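Local coordinates for putative uncharacterized protein TTHB187 (Thermus thermophilus HB8, PDB 3SKD), which cuts single-stranded DNA as the metal-dependent HD nuclease domain of the endonuclease/helicase Cas3 in CRISPR immunity, at residues A28-T33 / V71-L76. Numbering follows the deposited sequence.
Sequences AHMLDT and VGLHDL. With NI (nickel (II) ion), chain B.
The rings of His29 and His74 meet obliquely, their planes 75° apart, around a shared nickel ion. Asp75 OD2 lies at the edge of the His29 ring, 3.1 Å from His29 NE2, while Thr33 OG1 lies over one face, offset toward the rim. The His74 ring has Asp75 CB over one face, again near the rim, and His29 NE2 and a metal-bound water at its edge. These close approaches are set by the metal: His29 NE2 and His74 NE2 each bind nickel at 2.3 Å, and Asp75 OD2 at 2.0 Å. Asp210 of helix 196-213 and two waters complete six ligands; the four protein ligands form the H...HD...D signature of HD-domain phosphohydrolases. His29 reaches the ion from helix 26-43 with CG anti to its backbone N (chi1 176°); the HD pair comes from the C-terminal side of helix 60-72. There Val71 O accepts hydrogen bonds from His74 N and His74 ND1. The ND1 bond is 3.0 Å from His74 ND1 to Val71 O, tilted from the ring plane; with the nickel bond it limits the ring's rotation. Thr33 OG1 hydrogen-bonds back to His29 O, while Thr33 CG2 packs against His74 CE1. Asp75 OD2 also accepts a hydrogen bond from Lys78 NZ. Beyond the metal, Met30 CG rests 3.2 Å from Gly72 O, and the Met30 chain, bent at chi3 (68°), carries CE tightly onto Leu73 CD2, beside helix 165-181.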
loop_
_atom_site.group_PDB
_atom_site.type_symbol
_atom_site.label_atom_id
_atom_site.label_comp_id
_atom_site.label_asym_id
_atom_site.label_seq_id
_atom_site.Cartn_x
_atom_site.Cartn_y
_atom_site.Cartn_z
ATOM N N ALA A 28 4.002 -9.897 -3.973
ATOM C CA ALA A 28 5.353 -9.395 -4.166
ATOM C C ALA A 28 5.309 -7.877 -4.367
ATOM O O ALA A 28 6.100 -7.138 -3.804
ATOM C CB ALA A 28 5.978 -10.047 -5.378
ATOM N N HIS A 29 4.410 -7.400 -5.211
ATOM C CA HIS A 29 4.331 -5.978 -5.398
ATOM C C HIS A 29 3.885 -5.254 -4.108
ATOM O O HIS A 29 4.365 -4.166 -3.793
ATOM C CB HIS A 29 3.357 -5.669 -6.507
ATOM C CG HIS A 29 3.153 -4.204 -6.696
ATOM N ND1 HIS A 29 4.205 -3.333 -6.885
ATOM C CD2 HIS A 29 2.024 -3.452 -6.684
ATOM C CE1 HIS A 29 3.730 -2.110 -7.007
ATOM N NE2 HIS A 29 2.418 -2.158 -6.881
ATOM N N MET A 30 2.998 -5.867 -3.340
ATOM C CA MET A 30 2.517 -5.231 -2.104
ATOM C C MET A 30 3.657 -5.119 -1.098
ATOM O O MET A 30 3.846 -4.067 -0.451
ATOM C CB MET A 30 1.336 -5.977 -1.468
ATOM C CG MET A 30 -0.051 -5.814 -2.203
ATOM S SD MET A 30 -1.231 -7.113 -1.580
ATOM C CE MET A 30 -1.511 -6.600 0.092
ATOM N N LEU A 31 4.477 -6.160 -1.006
ATOM C CA LEU A 31 5.581 -6.136 -0.075
ATOM C C LEU A 31 6.687 -5.177 -0.528
ATOM O O LEU A 31 7.339 -4.550 0.345
ATOM C CB LEU A 31 6.162 -7.541 0.137
ATOM C CG LEU A 31 5.236 -8.474 0.912
ATOM C CD1 LEU A 31 5.831 -9.893 0.861
ATOM C CD2 LEU A 31 5.051 -8.012 2.373
ATOM N N ASP A 32 6.889 -5.066 -1.862
ATOM C CA ASP A 32 7.880 -4.141 -2.466
ATOM C C ASP A 32 7.489 -2.703 -2.093
ATOM O O ASP A 32 8.308 -1.894 -1.707
ATOM C CB ASP A 32 7.882 -4.226 -4.014
ATOM C CG ASP A 32 8.517 -5.524 -4.557
ATOM O OD1 ASP A 32 9.143 -6.268 -3.758
ATOM O OD2 ASP A 32 8.377 -5.771 -5.777
ATOM N N THR A 33 6.209 -2.417 -2.282
ATOM C CA THR A 33 5.649 -1.098 -2.027
ATOM C C THR A 33 5.822 -0.750 -0.517
ATOM O O THR A 33 6.336 0.325 -0.175
ATOM C CB THR A 33 4.192 -1.025 -2.555
ATOM O OG1 THR A 33 4.206 -1.273 -3.973
ATOM C CG2 THR A 33 3.549 0.405 -2.286
ATOM N N VAL A 71 0.384 1.298 3.167
ATOM C CA VAL A 71 0.780 1.705 1.844
ATOM C C VAL A 71 0.978 0.456 0.947
ATOM O O VAL A 71 0.651 0.464 -0.238
ATOM C CB VAL A 71 2.015 2.510 1.996
ATOM C CG1 VAL A 71 2.752 2.583 0.753
ATOM C CG2 VAL A 71 1.595 3.960 2.566
ATOM N N GLY A 72 1.473 -0.611 1.525
ATOM C CA GLY A 72 1.585 -1.846 0.770
ATOM C C GLY A 72 0.233 -2.334 0.257
ATOM O O GLY A 72 0.185 -3.019 -0.753
ATOM N N LEU A 73 -0.856 -2.022 0.965
ATOM C CA LEU A 73 -2.164 -2.523 0.574
ATOM C C LEU A 73 -2.836 -1.669 -0.494
ATOM O O LEU A 73 -4.013 -1.887 -0.766
ATOM C CB LEU A 73 -3.113 -2.508 1.746
ATOM C CG LEU A 73 -2.627 -3.230 2.995
ATOM C CD1 LEU A 73 -3.643 -2.926 4.078
ATOM C CD2 LEU A 73 -2.502 -4.672 2.684
ATOM N N HIS A 74 -2.146 -0.680 -1.037
ATOM C CA HIS A 74 -2.778 0.220 -2.016
ATOM C C HIS A 74 -3.347 -0.531 -3.224
ATOM O O HIS A 74 -4.234 -0.017 -3.903
ATOM C CB HIS A 74 -1.782 1.239 -2.549
ATOM C CG HIS A 74 -0.810 0.651 -3.526
ATOM N ND1 HIS A 74 0.215 -0.198 -3.141
ATOM C CD2 HIS A 74 -0.722 0.749 -4.877
ATOM C CE1 HIS A 74 0.897 -0.581 -4.209
ATOM N NE2 HIS A 74 0.364 -0.000 -5.269
ATOM N N ASP A 75 -2.780 -1.683 -3.567
ATOM C CA ASP A 75 -3.297 -2.460 -4.722
ATOM C C ASP A 75 -4.102 -3.672 -4.347
ATOM O O ASP A 75 -4.287 -4.571 -5.174
ATOM C CB ASP A 75 -2.167 -2.962 -5.637
ATOM C CG ASP A 75 -1.706 -1.893 -6.651
ATOM O OD1 ASP A 75 -2.425 -0.889 -6.854
ATOM O OD2 ASP A 75 -0.641 -1.999 -7.231
ATOM N N LEU A 76 -4.612 -3.700 -3.136
ATOM C CA LEU A 76 -5.478 -4.787 -2.761
ATOM C C LEU A 76 -6.717 -4.912 -3.729
ATOM O O LEU A 76 -7.195 -6.023 -3.999
ATOM C CB LEU A 76 -5.910 -4.583 -1.320
ATOM C CG LEU A 76 -6.746 -5.736 -0.833
ATOM C CD1 LEU A 76 -5.814 -6.925 -0.818
ATOM C CD2 LEU A 76 -7.278 -5.417 0.529
HETATM NI NI NI B . 0.789 -0.608 -7.405
HETATM O O HOH W 1 1.436 -0.831 -9.267
HETATM O O HOH W 2 -0.896 0.821 -8.227
#